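Local atomic coordinates of sorbitol dehydrogenase (Gluconobacter oxydans, PDB entry 5ITG), a protein that probably oxidises D-sorbitol to L-sorbose using a nicotinamide cofactor, as a Rossmann-fold member of the mannitol dehydrogenase family. Residues Arg296-Gly301 with Ile358-Asn363; Met304-Gly309 with Asp368-Ile373; Pro308-Gly313 with Gly421-Ser426; Val312-Val317 with Ile321-Leu326. All coordinates share one frame; numbering follows the deposited sequence.

Contact 1 of 4, residues Arg296-Gly301 with Ile358-Asn363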
loop_
_atom_site.group_PDB
_atom_site.type_symbol
_atom_site.label_atom_id
_atom_site.label_comp_id
_atom_site.label_asym_id
_atom_site.label_seq_id
_atom_site.Cartn_x
_atom_site.Cartn_y
_atom_site.Cartn_z
ATOM N N ARG A 296 -4.720 -11.992 -4.772
ATOM C CA ARG A 296 -5.404 -13.267 -4.616
ATOM C C ARG A 296 -5.039 -14.145 -3.427
ATOM O O ARG A 296 -5.749 -15.121 -3.142
ATOM C CB ARG A 296 -5.285 -14.064 -5.920
ATOM C CG ARG A 296 -5.915 -13.336 -7.125
ATOM C CD ARG A 296 -5.802 -14.169 -8.393
ATOM N NE ARG A 296 -6.415 -15.473 -8.194
ATOM C CZ ARG A 296 -6.100 -16.570 -8.884
ATOM N NH1 ARG A 296 -5.167 -16.530 -9.837
ATOM N NH2 ARG A 296 -6.708 -17.715 -8.606
HETATM N N MSE A 297 -3.946 -13.818 -2.744
HETATM C CA MSE A 297 -3.544 -14.572 -1.557
HETATM C C MSE A 297 -3.622 -13.718 -0.283
HETATM O O MSE A 297 -4.283 -14.112 0.667
HETATM C CB MSE A 297 -2.135 -15.143 -1.731
HETATM C CG MSE A 297 -2.074 -16.294 -2.737
HETATM SE SE MSE A 297 -0.353 -17.146 -2.745
HETATM C CE MSE A 297 -0.511 -18.069 -1.041
ATOM N N LEU A 298 -2.972 -12.551 -0.263
ATOM C CA LEU A 298 -3.006 -11.708 0.934
ATOM C C LEU A 298 -4.365 -11.038 1.141
ATOM O O LEU A 298 -5.000 -11.217 2.185
ATOM C CB LEU A 298 -1.914 -10.629 0.888
ATOM C CG LEU A 298 -1.877 -9.692 2.111
ATOM C CD1 LEU A 298 -1.334 -10.436 3.305
ATOM C CD2 LEU A 298 -1.013 -8.476 1.824
ATOM N N ASN A 299 -4.812 -10.273 0.145
ATOM C CA ASN A 299 -6.093 -9.573 0.237
ATOM C C ASN A 299 -7.270 -10.549 0.294
ATOM O O ASN A 299 -8.177 -10.401 1.121
ATOM C CB ASN A 299 -6.254 -8.608 -0.952
ATOM C CG ASN A 299 -5.122 -7.593 -1.041
ATOM O OD1 ASN A 299 -4.551 -7.182 -0.025
ATOM N ND2 ASN A 299 -4.805 -7.170 -2.255
ATOM N N ALA A 300 -7.256 -11.542 -0.592
ATOM C CA ALA A 300 -8.301 -12.555 -0.628
ATOM C C ALA A 300 -8.325 -13.319 0.693
ATOM O O ALA A 300 -9.395 -13.651 1.210
ATOM C CB ALA A 300 -8.045 -13.541 -1.785
ATOM N N GLY A 301 -7.137 -13.617 1.215
ATOM C CA GLY A 301 -7.043 -14.352 2.471
ATOM C C GLY A 301 -7.551 -13.531 3.640
ATOM O O GLY A 301 -8.146 -14.063 4.577
ATOM N N ILE A 358 -0.066 -15.807 6.750
ATOM C CA ILE A 358 -0.504 -16.318 8.046
ATOM C C ILE A 358 0.250 -15.648 9.200
ATOM O O ILE A 358 -0.356 -15.173 10.158
ATOM C CB ILE A 358 -0.290 -17.842 8.126
ATOM C CG1 ILE A 358 -1.075 -18.538 7.011
ATOM C CG2 ILE A 358 -0.700 -18.362 9.502
ATOM C CD1 ILE A 358 -2.545 -18.248 7.036
ATOM N N SER A 359 1.573 -15.606 9.096
ATOM C CA SER A 359 2.408 -15.002 10.131
ATOM C C SER A 359 2.093 -13.527 10.357
ATOM O O SER A 359 2.020 -13.061 11.498
ATOM C CB SER A 359 3.886 -15.160 9.761
ATOM O OG SER A 359 4.710 -14.499 10.712
ATOM N N ARG A 360 1.904 -12.790 9.268
ATOM C CA ARG A 360 1.606 -11.372 9.362
ATOM C C ARG A 360 0.289 -11.113 10.064
ATOM O O ARG A 360 0.197 -10.205 10.897
ATOM C CB ARG A 360 1.601 -10.747 7.968
ATOM C CG ARG A 360 2.980 -10.742 7.328
ATOM C CD ARG A 360 2.941 -10.201 5.914
ATOM N NE ARG A 360 2.603 -8.779 5.864
ATOM C CZ ARG A 360 2.213 -8.153 4.755
ATOM N NH1 ARG A 360 2.111 -8.829 3.615
ATOM N NH2 ARG A 360 1.931 -6.854 4.780
ATOM N N PHE A 361 -0.728 -11.908 9.737
ATOM C CA PHE A 361 -2.040 -11.751 10.356
ATOM C C PHE A 361 -1.951 -12.021 11.864
ATOM O O PHE A 361 -2.786 -11.548 12.631
ATOM C CB PHE A 361 -3.070 -12.708 9.722
ATOM C CG PHE A 361 -3.448 -12.368 8.290
ATOM C CD1 PHE A 361 -3.063 -11.162 7.706
ATOM C CD2 PHE A 361 -4.214 -13.258 7.538
ATOM C CE1 PHE A 361 -3.440 -10.847 6.386
ATOM C CE2 PHE A 361 -4.597 -12.956 6.218
ATOM C CZ PHE A 361 -4.210 -11.748 5.645
ATOM N N SER A 362 -0.943 -12.783 12.285
ATOM C CA SER A 362 -0.759 -13.087 13.707
ATOM C C SER A 362 0.029 -12.005 14.460
ATOM O O SER A 362 0.222 -12.115 15.675
ATOM C CB SER A 362 -0.030 -14.418 13.881
ATOM O OG SER A 362 1.366 -14.257 13.651
ATOM N N ASN A 363 0.486 -10.968 13.754
ATOM C CA ASN A 363 1.255 -9.890 14.396
ATOM C C ASN A 363 0.294 -9.051 15.233
ATOM O O ASN A 363 -0.414 -8.203 14.701
ATOM C CB ASN A 363 1.933 -9.000 13.337
ATOM C CG ASN A 363 3.044 -8.128 13.918
ATOM O OD1 ASN A 363 2.940 -7.635 15.044
ATOM N ND2 ASN A 363 4.110 -7.925 13.141
#
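Leu298, on helix 288-312, and Phe361, at the end of helix 350-361, carry the apolar packing of this contact. Leu298 CD1 lies 3.8 Å from Phe361 CE1, beside that atom but off the ring plane. Its chi1 of 180° sets CG opposite the backbone N and sends both methyls across to the neighbouring helix. The ring edge meets the backbone: Phe361 CZ points at Leu298 O, 3.6 Å away and in the ring plane, and CE2 comes within 4.0 Å of Gly301 C. Glycine suits position 301 because a side chain there would run into the carbonyl of Met297. Phe361 is held further by a stack with His302.

The polar part is one-sided. Arg360 NH1 passes 3.6 Å from Leu298 CD2, meeting it obliquely, while its charge is spent elsewhere, in salt bridges to Glu258 and Asp229. Cutting Phe361 back to an alanine is likely to leave Leu298 CD1 and the backbone at Gly301 without their packing partner and His302 without its stack.

Apolar packing thus joins two helices of the C-terminal region, and the leucine probably helps shield Arg360, whose partner Glu258 lies on strand 255-258 of the large mixed sheet.

Contact 2 of 4, residues Met304-Gly309 with Asp368-Ile373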
loop_
_atom_site.group_PDB
_atom_site.type_symbol
_atom_site.label_atom_id
_atom_site.label_comp_id
_atom_site.label_asym_id
_atom_site.label_seq_id
_atom_site.Cartn_x
_atom_site.Cartn_y
_atom_site.Cartn_z
HETATM N N MSE A 304 -11.271 -13.851 3.589
HETATM C CA MSE A 304 -11.706 -15.232 3.818
HETATM C C MSE A 304 -11.609 -15.520 5.315
HETATM O O MSE A 304 -12.315 -16.379 5.857
HETATM C CB MSE A 304 -10.834 -16.222 3.040
HETATM C CG MSE A 304 -11.146 -17.683 3.324
HETATM SE SE MSE A 304 -12.986 -18.216 2.946
HETATM C CE MSE A 304 -12.849 -18.430 1.020
ATOM N N LEU A 305 -10.729 -14.786 5.983
ATOM C CA LEU A 305 -10.557 -14.933 7.421
ATOM C C LEU A 305 -11.580 -14.082 8.179
ATOM O O LEU A 305 -12.270 -14.560 9.086
ATOM C CB LEU A 305 -9.154 -14.478 7.837
ATOM C CG LEU A 305 -8.873 -14.484 9.346
ATOM C CD1 LEU A 305 -8.754 -15.928 9.841
ATOM C CD2 LEU A 305 -7.590 -13.729 9.642
ATOM N N CYS A 306 -11.689 -12.816 7.790
ATOM C CA CYS A 306 -12.567 -11.895 8.502
ATOM C C CYS A 306 -14.068 -12.015 8.330
ATOM O O CYS A 306 -14.800 -11.701 9.261
ATOM C CB CYS A 306 -12.119 -10.454 8.247
ATOM S SG CYS A 306 -10.486 -10.082 8.972
ATOM N N PHE A 307 -14.550 -12.465 7.174
ATOM C CA PHE A 307 -15.991 -12.595 7.017
ATOM C C PHE A 307 -16.535 -13.622 8.024
ATOM O O PHE A 307 -17.485 -13.334 8.763
ATOM C CB PHE A 307 -16.371 -12.984 5.576
ATOM C CG PHE A 307 -16.134 -11.889 4.551
ATOM C CD1 PHE A 307 -16.151 -10.544 4.917
ATOM C CD2 PHE A 307 -15.964 -12.206 3.204
ATOM C CE1 PHE A 307 -16.004 -9.533 3.964
ATOM C CE2 PHE A 307 -15.816 -11.192 2.236
ATOM C CZ PHE A 307 -15.836 -9.860 2.620
ATOM N N PRO A 308 -15.955 -14.836 8.071
ATOM C CA PRO A 308 -16.498 -15.779 9.053
ATOM C C PRO A 308 -16.081 -15.415 10.483
ATOM O O PRO A 308 -16.784 -15.737 11.448
ATOM C CB PRO A 308 -15.947 -17.129 8.584
ATOM C CG PRO A 308 -14.674 -16.768 7.888
ATOM C CD PRO A 308 -15.037 -15.514 7.138
ATOM N N GLY A 309 -14.945 -14.733 10.614
ATOM C CA GLY A 309 -14.473 -14.321 11.926
ATOM C C GLY A 309 -15.435 -13.357 12.619
ATOM O O GLY A 309 -15.598 -13.394 13.845
ATOM N N ASP A 368 -5.622 -5.340 12.923
ATOM C CA ASP A 368 -6.642 -4.373 12.586
ATOM C C ASP A 368 -7.972 -4.988 12.999
ATOM O O ASP A 368 -8.012 -6.138 13.443
ATOM C CB ASP A 368 -6.607 -4.099 11.079
ATOM C CG ASP A 368 -7.632 -3.068 10.644
ATOM O OD1 ASP A 368 -7.811 -2.057 11.357
ATOM O OD2 ASP A 368 -8.250 -3.259 9.577
ATOM N N GLN A 369 -9.054 -4.227 12.872
ATOM C CA GLN A 369 -10.368 -4.737 13.230
ATOM C C GLN A 369 -10.958 -5.531 12.072
ATOM O O GLN A 369 -10.812 -5.157 10.911
ATOM C CB GLN A 369 -11.312 -3.589 13.601
ATOM C CG GLN A 369 -10.981 -2.898 14.922
ATOM C CD GLN A 369 -9.615 -2.248 14.908
ATOM O OE1 GLN A 369 -9.322 -1.408 14.053
ATOM N NE2 GLN A 369 -8.765 -2.629 15.863
ATOM N N THR A 370 -11.622 -6.632 12.400
ATOM C CA THR A 370 -12.242 -7.478 11.394
ATOM C C THR A 370 -13.298 -6.705 10.610
ATOM O O THR A 370 -13.381 -6.817 9.388
ATOM C CB THR A 370 -12.900 -8.698 12.043
ATOM O OG1 THR A 370 -13.783 -8.262 13.085
ATOM C CG2 THR A 370 -11.838 -9.620 12.629
ATOM N N LEU A 371 -14.106 -5.915 11.308
ATOM C CA LEU A 371 -15.139 -5.141 10.628
ATOM C C LEU A 371 -14.528 -4.162 9.634
ATOM O O LEU A 371 -15.112 -3.884 8.587
ATOM C CB LEU A 371 -16.012 -4.391 11.646
ATOM C CG LEU A 371 -17.165 -5.223 12.222
ATOM C CD1 LEU A 371 -17.927 -4.423 13.271
ATOM C CD2 LEU A 371 -18.103 -5.630 11.089
ATOM N N ARG A 372 -13.343 -3.652 9.952
ATOM C CA ARG A 372 -12.679 -2.705 9.065
ATOM C C ARG A 372 -12.234 -3.417 7.790
ATOM O O ARG A 372 -12.347 -2.877 6.687
ATOM C CB ARG A 372 -11.470 -2.081 9.760
ATOM C CG ARG A 372 -11.310 -0.593 9.469
ATOM C CD ARG A 372 -9.953 -0.076 9.917
ATOM N NE ARG A 372 -8.870 -0.669 9.136
ATOM C CZ ARG A 372 -8.749 -0.553 7.817
ATOM N NH1 ARG A 372 -9.647 0.141 7.124
ATOM N NH2 ARG A 372 -7.736 -1.131 7.189
ATOM N N ILE A 373 -11.731 -4.633 7.949
ATOM C CA ILE A 373 -11.285 -5.426 6.810
ATOM C C ILE A 373 -12.482 -5.750 5.919
ATOM O O ILE A 373 -12.359 -5.823 4.697
ATOM C CB ILE A 373 -10.627 -6.751 7.279
ATOM C CG1 ILE A 373 -9.368 -6.438 8.094
ATOM C CG2 ILE A 373 -10.282 -7.632 6.080
ATOM C CD1 ILE A 373 -8.328 -5.618 7.346
#
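No flat group stacks across the junction of Cys306 with Thr370 and Ile373; the planar groups of these segments face other partners. The guanidinium of Arg372 takes Asp368 OD1 at its edge, in plane, and NE makes weak bonds to both carboxylate oxygens, the shorter being NE to Asp368 OD2 at 2.7 Å, so that a salt bridge ties the loop to the first turn of helix 370-374. On the other helix Phe307 starts out away from the 368-373 segment, and its ring meets Tyr409, the two planes about 45° apart.

The contact itself is centred on one sulfur. Cys306 SG rests against the branch point of Ile373, 3.7 Å from CB, with the CG2 methyl at 3.8 Å. From the side of Thr370 the methyl CG2 comes to 3.9 Å of SG. The backbones are close here, 5.3 Å between the CA atoms of Cys306 and Thr370, and a short, slim side chain such as cysteine fits that spacing.

Thr370 divides its two branches. Its OG1 sits between the backbone N and the carbonyl carbon (chi1 53°), which leaves CG2 to face the sulfur while the hydroxyl donates to Tyr314 O and, weakly, to Glu315 O. Val317 touches both Cys306 and Ile373 and packs against the same cluster.

The buried hydroxyl is therefore satisfied by the chain leaving helix 288-312, and what remains between the helices is dispersion between a polarisable sulfur and aliphatic carbons.

Contact 3 of 4, residues Pro308-Gly313 with Gly421-Ser426; sequences PGILVG and GTYESS
The last turn of helix 288-312 brings Ile310 up to the extended chain at Tyr423, with 9.3 Å between their CA atoms, before a Schellman motif (Tyr314 N to Gly309 O, Gly313 N weakly to Ile310 O) ends the helix at Gly313, a glycine because a CB here, at phi 110°, would collide with the carbonyl oxygen of Val312.

Ile310 and Tyr423 carry the packing. The CG2 methyl of Ile310 lies over one face of the tyrosine ring, a CH-pi contact 3.8 Å from the centroid and 25° off the ring normal. It is displaced toward the phenol end, so Ile310 CG2 comes nearest to Tyr423 CZ, at 3.4 Å. The beta-branch suits this place: at chi1 -67° CG1 stands opposite the carbonyl carbon and runs off toward helix 370-374, while CG2, opposite the backbone N, is left to meet the ring. Leu371 joins it: its CD2 lies above the same face, 3.9 Å from Tyr423 CD1. Leu311 adds a lighter touch, with CD2 4.0 Å from Tyr423 OH.

The hydroxyl of Tyr423 bonds to Met412 O, at the end of helix 400-412. Backbone hydrogen bonds pair Tyr423 with Gly415 and Leu311 with Glu418.

A tyrosine thus does two jobs here: its ring offers an apolar face to a helix end, and its phenol donates to a carbonyl at the end of another helix, which probably limits the swing of the ring.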
loop_
_atom_site.group_PDB
_atom_site.type_symbol
_atom_site.label_atom_id
_atom_site.label_comp_id
_atom_site.label_asym_id
_atom_site.label_seq_id
_atom_site.Cartn_x
_atom_site.Cartn_y
_atom_site.Cartn_z
ATOM N N PRO A 308 -15.955 -14.836 8.071
ATOM C CA PRO A 308 -16.498 -15.779 9.053
ATOM C C PRO A 308 -16.081 -15.415 10.483
ATOM O O PRO A 308 -16.784 -15.737 11.448
ATOM C CB PRO A 308 -15.947 -17.129 8.584
ATOM C CG PRO A 308 -14.674 -16.768 7.888
ATOM C CD PRO A 308 -15.037 -15.514 7.138
ATOM N N GLY A 309 -14.945 -14.733 10.614
ATOM C CA GLY A 309 -14.473 -14.321 11.926
ATOM C C GLY A 309 -15.435 -13.357 12.619
ATOM O O GLY A 309 -15.598 -13.394 13.845
ATOM N N ILE A 310 -16.063 -12.487 11.832
ATOM C CA ILE A 310 -17.023 -11.521 12.358
ATOM C C ILE A 310 -18.256 -12.282 12.864
ATOM O O ILE A 310 -18.840 -11.929 13.892
ATOM C CB ILE A 310 -17.447 -10.497 11.264
ATOM C CG1 ILE A 310 -16.254 -9.617 10.883
ATOM C CG2 ILE A 310 -18.607 -9.631 11.772
ATOM C CD1 ILE A 310 -16.496 -8.714 9.671
ATOM N N LEU A 311 -18.647 -13.335 12.150
ATOM C CA LEU A 311 -19.795 -14.135 12.567
ATOM C C LEU A 311 -19.492 -14.849 13.889
ATOM O O LEU A 311 -20.371 -14.998 14.735
ATOM C CB LEU A 311 -20.157 -15.166 11.489
ATOM C CG LEU A 311 -20.860 -14.606 10.250
ATOM C CD1 LEU A 311 -20.941 -15.660 9.152
ATOM C CD2 LEU A 311 -22.246 -14.123 10.647
ATOM N N VAL A 312 -18.252 -15.298 14.061
ATOM C CA VAL A 312 -17.865 -15.970 15.300
ATOM C C VAL A 312 -17.849 -14.943 16.429
ATOM O O VAL A 312 -18.090 -15.274 17.585
ATOM C CB VAL A 312 -16.467 -16.625 15.188
ATOM C CG1 VAL A 312 -16.032 -17.172 16.550
ATOM C CG2 VAL A 312 -16.500 -17.749 14.178
ATOM N N GLY A 313 -17.575 -13.688 16.090
ATOM C CA GLY A 313 -17.563 -12.655 17.111
ATOM C C GLY A 313 -16.190 -12.105 17.423
ATOM O O GLY A 313 -15.979 -11.511 18.479
ATOM N N GLY A 421 -23.924 -10.255 19.782
ATOM C CA GLY A 421 -23.618 -8.876 19.462
ATOM C C GLY A 421 -24.138 -8.508 18.087
ATOM O O GLY A 421 -24.240 -9.350 17.202
ATOM N N THR A 422 -24.496 -7.248 17.904
ATOM C CA THR A 422 -24.974 -6.818 16.603
ATOM C C THR A 422 -23.960 -5.827 16.074
ATOM O O THR A 422 -23.171 -5.273 16.840
ATOM C CB THR A 422 -26.353 -6.153 16.691
ATOM O OG1 THR A 422 -26.275 -4.995 17.530
ATOM C CG2 THR A 422 -27.367 -7.123 17.259
ATOM N N TYR A 423 -23.969 -5.613 14.766
ATOM C CA TYR A 423 -23.024 -4.692 14.155
ATOM C C TYR A 423 -23.551 -4.264 12.795
ATOM O O TYR A 423 -24.506 -4.838 12.281
ATOM C CB TYR A 423 -21.659 -5.383 14.000
ATOM C CG TYR A 423 -21.723 -6.658 13.178
ATOM C CD1 TYR A 423 -21.761 -6.614 11.784
ATOM C CD2 TYR A 423 -21.811 -7.901 13.798
ATOM C CE1 TYR A 423 -21.890 -7.779 11.029
ATOM C CE2 TYR A 423 -21.942 -9.071 13.055
ATOM C CZ TYR A 423 -21.983 -8.998 11.669
ATOM O OH TYR A 423 -22.135 -10.142 10.935
ATOM N N GLU A 424 -22.926 -3.251 12.213
ATOM C CA GLU A 424 -23.339 -2.774 10.905
ATOM C C GLU A 424 -22.098 -2.605 10.051
ATOM O O GLU A 424 -21.297 -1.707 10.300
ATOM C CB GLU A 424 -24.061 -1.433 11.028
ATOM C CG GLU A 424 -25.380 -1.390 10.283
ATOM C CD GLU A 424 -26.357 -2.440 10.788
ATOM O OE1 GLU A 424 -26.644 -2.444 12.004
ATOM O OE2 GLU A 424 -26.838 -3.261 9.975
ATOM N N SER A 425 -21.925 -3.467 9.054
ATOM C CA SER A 425 -20.757 -3.349 8.197
ATOM C C SER A 425 -20.983 -2.241 7.181
ATOM O O SER A 425 -22.120 -1.875 6.885
ATOM C CB SER A 425 -20.468 -4.666 7.474
ATOM O OG SER A 425 -21.502 -5.000 6.573
ATOM N N SER A 426 -19.892 -1.712 6.649
ATOM C CA SER A 426 -19.960 -0.643 5.664
ATOM C C SER A 426 -19.836 -1.161 4.227
ATOM O O SER A 426 -18.940 -1.943 3.908
ATOM C CB SER A 426 -18.855 0.378 5.944
ATOM O OG SER A 426 -18.700 1.284 4.868
#

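Contact 4 of 4, residues Val312-Val317 with Ile321-Leu326; sequences VGYENV and IEDSEL
Tyr314 bonds to Asp323, the N-cap of helix 324-338, so the Schellman-terminated end of helix 288-312 is joined to the start of another helix across the short helix 317-320. The tight part is this pair. Tyr314 OH donates to Asp323 OD2 over a short 2.5 Å, using the anti lone pair of that oxygen, which lies at the ring edge and in its plane. Ring and carboxylate are turned 77° against each other. Close by, Leu326 CD1 also meets the ring at its edge, 3.7 Å from Tyr314 CE2. The backbone adds a bond of its own, Ile321 N to Val317 O at 2.9 Å.

Packing slackens around Val312, whose CG2 is 4.4 Å from Leu326 CD1; this valine is partly exposed, and it also touches Val479. Beyond the aspartate, Ser324 and Glu325 are exposed to solvent, and Lys480 comes in to form salt bridges with both Asp323 and Glu325. A phenylalanine in place of Tyr314 would probably leave Asp323 OD2 without its phenol donor and free the ring to shift from the cap.

Aspartate fits the cap because its two oxygens can serve different partners. A chi1 of -174°, which puts CG on the far side of CB from the backbone N, carries the carboxylate toward Tyr314. There OD2 takes the phenol, and OD1 accepts from Leu326 N at 3.1 Å, on its anti side and tilted out of the carboxylate plane, the bond being nearly straight at 165°.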
loop_
_atom_site.group_PDB
_atom_site.type_symbol
_atom_site.label_atom_id
_atom_site.label_comp_id
_atom_site.label_asym_id
_atom_site.label_seq_id
_atom_site.Cartn_x
_atom_site.Cartn_y
_atom_site.Cartn_z
ATOM N N VAL A 312 -18.252 -15.298 14.061
ATOM C CA VAL A 312 -17.865 -15.970 15.300
ATOM C C VAL A 312 -17.849 -14.943 16.429
ATOM O O VAL A 312 -18.090 -15.274 17.585
ATOM C CB VAL A 312 -16.467 -16.625 15.188
ATOM C CG1 VAL A 312 -16.032 -17.172 16.550
ATOM C CG2 VAL A 312 -16.500 -17.749 14.178
ATOM N N GLY A 313 -17.575 -13.688 16.090
ATOM C CA GLY A 313 -17.563 -12.655 17.111
ATOM C C GLY A 313 -16.190 -12.105 17.423
ATOM O O GLY A 313 -15.979 -11.511 18.479
ATOM N N TYR A 314 -15.245 -12.301 16.511
ATOM C CA TYR A 314 -13.895 -11.797 16.710
ATOM C C TYR A 314 -13.807 -10.337 16.293
ATOM O O TYR A 314 -14.237 -9.967 15.201
ATOM C CB TYR A 314 -12.896 -12.630 15.901
ATOM C CG TYR A 314 -12.691 -14.015 16.452
ATOM C CD1 TYR A 314 -12.272 -14.202 17.771
ATOM C CD2 TYR A 314 -12.906 -15.145 15.656
ATOM C CE1 TYR A 314 -12.070 -15.480 18.285
ATOM C CE2 TYR A 314 -12.712 -16.418 16.156
ATOM C CZ TYR A 314 -12.293 -16.579 17.473
ATOM O OH TYR A 314 -12.086 -17.835 17.972
ATOM N N GLU A 315 -13.238 -9.511 17.162
ATOM C CA GLU A 315 -13.106 -8.088 16.885
ATOM C C GLU A 315 -11.862 -7.727 16.077
ATOM O O GLU A 315 -11.884 -6.791 15.281
ATOM C CB GLU A 315 -13.085 -7.299 18.196
ATOM C CG GLU A 315 -12.936 -5.800 17.992
ATOM C CD GLU A 315 -12.819 -5.042 19.300
ATOM O OE1 GLU A 315 -13.741 -5.161 20.137
ATOM O OE2 GLU A 315 -11.809 -4.331 19.489
ATOM N N ASN A 316 -10.772 -8.455 16.287
ATOM C CA ASN A 316 -9.545 -8.153 15.572
ATOM C C ASN A 316 -9.023 -9.331 14.771
ATOM O O ASN A 316 -9.303 -10.493 15.081
ATOM C CB ASN A 316 -8.467 -7.692 16.549
ATOM C CG ASN A 316 -8.879 -6.463 17.328
ATOM O OD1 ASN A 316 -9.342 -5.478 16.754
ATOM N ND2 ASN A 316 -8.708 -6.512 18.643
ATOM N N VAL A 317 -8.240 -9.019 13.747
ATOM C CA VAL A 317 -7.680 -10.046 12.887
ATOM C C VAL A 317 -6.837 -11.056 13.660
ATOM O O VAL A 317 -6.942 -12.257 13.423
ATOM C CB VAL A 317 -6.811 -9.423 11.767
ATOM C CG1 VAL A 317 -6.197 -10.524 10.910
ATOM C CG2 VAL A 317 -7.664 -8.503 10.893
ATOM N N ILE A 321 -7.225 -15.125 13.507
ATOM C CA ILE A 321 -6.192 -15.995 12.961
ATOM C C ILE A 321 -5.754 -17.062 13.970
ATOM O O ILE A 321 -5.164 -18.073 13.592
ATOM C CB ILE A 321 -4.967 -15.169 12.474
ATOM C CG1 ILE A 321 -4.068 -16.038 11.592
ATOM C CG2 ILE A 321 -4.188 -14.607 13.663
ATOM C CD1 ILE A 321 -4.670 -16.358 10.224
ATOM N N GLU A 322 -6.062 -16.833 15.245
ATOM C CA GLU A 322 -5.724 -17.773 16.313
ATOM C C GLU A 322 -6.795 -18.850 16.458
ATOM O O GLU A 322 -6.607 -19.838 17.170
ATOM C CB GLU A 322 -5.555 -17.029 17.643
ATOM C CG GLU A 322 -4.202 -16.327 17.787
ATOM C CD GLU A 322 -4.190 -15.285 18.898
ATOM O OE1 GLU A 322 -4.719 -15.572 19.995
ATOM O OE2 GLU A 322 -3.648 -14.179 18.674
ATOM N N ASP A 323 -7.927 -18.653 15.792
ATOM C CA ASP A 323 -9.000 -19.638 15.840
ATOM C C ASP A 323 -8.555 -20.821 14.974
ATOM O O ASP A 323 -8.320 -20.669 13.775
ATOM C CB ASP A 323 -10.298 -19.025 15.292
ATOM C CG ASP A 323 -11.486 -19.948 15.436
ATOM O OD1 ASP A 323 -11.522 -20.982 14.740
ATOM O OD2 ASP A 323 -12.387 -19.644 16.253
ATOM N N SER A 324 -8.448 -21.997 15.588
ATOM C CA SER A 324 -7.997 -23.196 14.887
ATOM C C SER A 324 -8.780 -23.526 13.620
ATOM O O SER A 324 -8.189 -23.886 12.597
ATOM C CB SER A 324 -8.028 -24.404 15.834
ATOM O OG SER A 324 -7.521 -25.554 15.180
ATOM N N GLU A 325 -10.104 -23.409 13.680
ATOM C CA GLU A 325 -10.934 -23.721 12.519
ATOM C C GLU A 325 -10.836 -22.665 11.406
ATOM O O GLU A 325 -10.755 -23.013 10.231
ATOM C CB GLU A 325 -12.401 -23.903 12.944
ATOM C CG GLU A 325 -12.693 -25.189 13.735
ATOM C CD GLU A 325 -12.030 -25.224 15.110
ATOM O OE1 GLU A 325 -12.093 -24.203 15.830
ATOM O OE2 GLU A 325 -11.458 -26.275 15.477
ATOM N N LEU A 326 -10.847 -21.386 11.771
ATOM C CA LEU A 326 -10.754 -20.328 10.771
ATOM C C LEU A 326 -9.375 -20.345 10.105
ATOM O O LEU A 326 -9.247 -20.047 8.916
ATOM C CB LEU A 326 -11.002 -18.958 11.408
ATOM C CG LEU A 326 -12.357 -18.756 12.088
ATOM C CD1 LEU A 326 -12.464 -17.310 12.585
ATOM C CD2 LEU A 326 -13.466 -19.061 11.108
#

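In the fold
All four contacts lie in the helical C-terminal region of the mannitol dehydrogenase family, on the same side of the chain's centre. Helix 288-312 supplies a segment to contacts 1, 2 and 3 in turn, and contact 4 begins at its last residue. Contacts 1 and 2 lie about 11 Å apart between centres, contact 2 about 8 Å from both contacts 3 and 4, and contacts 1 and 3 about 19 Å apart. Along the chain, contact 4 is local, whereas contacts 1, 2 and 3 bring back helix 350-361, helix 370-374 and the loop 421-426. Thr370 N probably bonds to Glu315 O, joining contacts 2 and 4. Helix 288-312 is thus packed along its length by two later helices and a loop.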